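Sn-glycerol-3-phosphate ABC transporter substrate-binding protein UspB (Mycobacterium tuberculosis, PDB 4MFI) probably serves as the substrate-binding subunit of an ABC transporter, capturing glycerophosphocholine outside the membrane for import. Local coordinates at residues H198-A203 / G249-A254. Numbering follows the deposited sequence.
Sequences HGWANA and GYAAVA
With CG anti to the carbonyl carbon (chi1 -68°), Trp-200 turns the CD1-NE1 side of its indole back toward Ala-251, NE1 coming within 3.6 Å of Ala-251 CB. His-198, CG anti to the backbone N (chi1 -166°), lies on the same face of the sheet as Trp-200 and Ala-251; its CD2 sits over the rim of one indole face, and its CB packs 4.1 Å from Ala-251 CB. Asn-202 CB lies 3.9 Å from Val-253 CG1. Strands 198-201 and 251-254 form a short two-stranded parallel sheet of the solute-binding-protein fold, joined through a largely helical connection. His-198 N and O hydrogen-bond to Tyr-250 O and Ala-252 N, both bent. The next two are straighter: Trp-200 N to Ala-252 O at 2.8 Å, and Ala-254 N to Trp-200 O at 2.8 Å. One water bridges Asn-202 N and Ala-254 O beyond them. Side-chain hydrogen bonds outside the pair join His-198 ND1 to Ser-268, Trp-200 NE1 to Ser-244, Tyr-250 OH to Asp-181 and Asn-202 OD1 to Asp-204 N. Helix 232-245, within the connection, packs against Trp-200 and Ala-251, helix 177-191 against Tyr-250, and helix 391-405 against Asn-202 and Val-253, while Gly-199 makes a backbone hydrogen bond to Ser-268 of strand 268-272.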
ATOM      1  N   HIS A 198      -4.429  20.893   6.855  1.00  4.71           N
ATOM      2  CA  HIS A 198      -4.173  19.472   6.621  1.00  3.47           C
ATOM      3  C   HIS A 198      -5.473  18.792   6.262  1.00  4.20           C
ATOM      4  O   HIS A 198      -6.509  19.089   6.849  1.00  7.02           O
ATOM      5  CB  HIS A 198      -3.575  18.822   7.884  1.00  4.59           C
ATOM      6  CG  HIS A 198      -2.972  17.474   7.640  1.00  4.47           C
ATOM      7  ND1 HIS A 198      -1.808  17.302   6.923  1.00  5.01           N
ATOM      8  CD2 HIS A 198      -3.368  16.232   8.020  1.00  5.04           C
ATOM      9  CE1 HIS A 198      -1.509  16.014   6.871  1.00  5.46           C
ATOM     10  NE2 HIS A 198      -2.441  15.342   7.527  1.00  6.21           N
ATOM     11  N   GLY A 199      -5.422  17.888   5.289  1.00  4.88           N
ATOM     12  CA  GLY A 199      -6.567  17.037   5.003  1.00  4.79           C
ATOM     13  C   GLY A 199      -6.238  15.596   5.327  1.00  5.07           C
ATOM     14  O   GLY A 199      -5.166  15.104   4.978  1.00  6.61           O
ATOM     15  N   TRP A 200      -7.172  14.935   6.003  1.00  4.80           N
ATOM     16  CA  TRP A 200      -7.122  13.493   6.240  1.00  5.30           C
ATOM     17  C   TRP A 200      -7.996  12.803   5.212  1.00  4.96           C
ATOM     18  O   TRP A 200      -9.079  13.290   4.886  1.00  5.85           O
ATOM     19  CB  TRP A 200      -7.672  13.159   7.630  1.00  5.71           C
ATOM     20  CG  TRP A 200      -6.825  13.638   8.774  1.00  5.44           C
ATOM     21  CD1 TRP A 200      -7.067  14.715   9.584  1.00  6.24           C
ATOM     22  CD2 TRP A 200      -5.610  13.041   9.248  1.00  5.56           C
ATOM     23  NE1 TRP A 200      -6.071  14.831  10.521  1.00  5.82           N
ATOM     24  CE2 TRP A 200      -5.169  13.810  10.346  1.00  5.25           C
ATOM     25  CE3 TRP A 200      -4.850  11.938   8.846  1.00  6.79           C
ATOM     26  CZ2 TRP A 200      -3.999  13.517  11.042  1.00  7.31           C
ATOM     27  CZ3 TRP A 200      -3.689  11.641   9.545  1.00  8.07           C
ATOM     28  CH2 TRP A 200      -3.271  12.431  10.626  1.00  7.83           C
ATOM     29  N   ALA A 201      -7.556  11.642   4.729  1.00  5.38           N
ATOM     30  CA  ALA A 201      -8.367  10.868   3.798  1.00  5.92           C
ATOM     31  C   ALA A 201      -9.709  10.488   4.421  1.00  6.29           C
ATOM     32  O   ALA A 201      -9.835  10.398   5.651  1.00  5.99           O
ATOM     33  CB  ALA A 201      -7.628   9.614   3.388  1.00  8.34           C
ATOM     34  N   ASN A 202     -10.699  10.236   3.568  1.00  6.94           N
ATOM     35  CA  ASN A 202     -11.995   9.742   4.030  1.00  6.44           C
ATOM     36  C   ASN A 202     -11.981   8.222   4.194  1.00  7.04           C
ATOM     37  O   ASN A 202     -10.910   7.607   4.199  1.00  6.36           O
ATOM     38  CB  ASN A 202     -13.138  10.215   3.120  1.00  9.03           C
ATOM     39  CG  ASN A 202     -13.104   9.583   1.734  1.00 10.60           C
ATOM     40  OD1 ASN A 202     -12.352   8.638   1.462  1.00 11.53           O
ATOM     41  ND2 ASN A 202     -13.952  10.091   0.852  1.00 13.88           N
ATOM     42  N   ALA A 203     -13.155   7.612   4.312  1.00  7.00           N
ATOM     43  CA  ALA A 203     -13.225   6.185   4.624  1.00  7.28           C
ATOM     44  C   ALA A 203     -12.659   5.273   3.538  1.00  8.52           C
ATOM     45  O   ALA A 203     -12.508   4.073   3.754  1.00 10.29           O
ATOM     46  CB  ALA A 203     -14.650   5.781   4.961  1.00  8.39           C
ATOM     47  N   GLY A 249      -8.631  22.234  15.093  1.00  8.84           N
ATOM     48  CA  GLY A 249      -9.446  22.493  13.923  1.00  9.64           C
ATOM     49  C   GLY A 249      -8.718  22.787  12.627  1.00  8.52           C
ATOM     50  O   GLY A 249      -9.357  23.122  11.631  1.00 11.55           O
ATOM     51  N   TYR A 250      -7.400  22.641  12.619  1.00  6.07           N
ATOM     52  CA  TYR A 250      -6.612  22.971  11.429  1.00  5.90           C
ATOM     53  C   TYR A 250      -6.717  21.887  10.354  1.00  5.09           C
ATOM     54  O   TYR A 250      -6.237  22.069   9.237  1.00  5.82           O
ATOM     55  CB  TYR A 250      -5.139  23.212  11.798  1.00  4.90           C
ATOM     56  CG  TYR A 250      -4.480  22.013  12.435  1.00  5.13           C
ATOM     57  CD1 TYR A 250      -4.006  20.958  11.656  1.00  6.55           C
ATOM     58  CD2 TYR A 250      -4.320  21.932  13.814  1.00  6.78           C
ATOM     59  CE1 TYR A 250      -3.411  19.842  12.233  1.00  6.88           C
ATOM     60  CE2 TYR A 250      -3.716  20.825  14.403  1.00  6.72           C
ATOM     61  CZ  TYR A 250      -3.260  19.784  13.601  1.00  6.53           C
ATOM     62  OH  TYR A 250      -2.662  18.673  14.155  1.00  8.38           O
ATOM     63  N   ALA A 251      -7.326  20.758  10.697  1.00  6.19           N
ATOM     64  CA  ALA A 251      -7.464  19.653   9.753  1.00  5.95           C
ATOM     65  C   ALA A 251      -8.923  19.379   9.409  1.00  5.94           C
ATOM     66  O   ALA A 251      -9.844  19.747  10.157  1.00  7.72           O
ATOM     67  CB  ALA A 251      -6.795  18.376  10.304  1.00  6.45           C
ATOM     68  N   ALA A 252      -9.123  18.723   8.269  1.00  6.49           N
ATOM     69  CA  ALA A 252     -10.445  18.360   7.785  1.00  6.97           C
ATOM     70  C   ALA A 252     -10.401  16.986   7.136  1.00  6.48           C
ATOM     71  O   ALA A 252      -9.348  16.539   6.688  1.00  7.87           O
ATOM     72  CB  ALA A 252     -10.917  19.387   6.772  1.00  8.59           C
ATOM     73  N   VAL A 253     -11.552  16.325   7.064  1.00  6.44           N
ATOM     74  CA  VAL A 253     -11.666  15.103   6.277  1.00  5.94           C
ATOM     75  C   VAL A 253     -11.912  15.506   4.830  1.00  7.69           C
ATOM     76  O   VAL A 253     -12.836  16.269   4.533  1.00 11.62           O
ATOM     77  CB  VAL A 253     -12.825  14.237   6.773  1.00  6.71           C
ATOM     78  CG1 VAL A 253     -12.971  12.994   5.917  1.00  8.22           C
ATOM     79  CG2 VAL A 253     -12.594  13.843   8.221  1.00 10.06           C
ATOM     80  N   ALA A 254     -11.076  14.992   3.933  1.00  8.18           N
ATOM     81  CA  ALA A 254     -11.128  15.367   2.522  1.00 11.24           C
ATOM     82  C   ALA A 254     -11.753  14.242   1.726  1.00 13.51           C
ATOM     83  O   ALA A 254     -11.441  13.079   1.959  1.00 18.12           O
ATOM     84  CB  ALA A 254      -9.724  15.643   2.007  1.00 15.25           C
TER
HETATM   85  O   HOH W   1      -9.890  10.981   0.698  1.00 17.65           O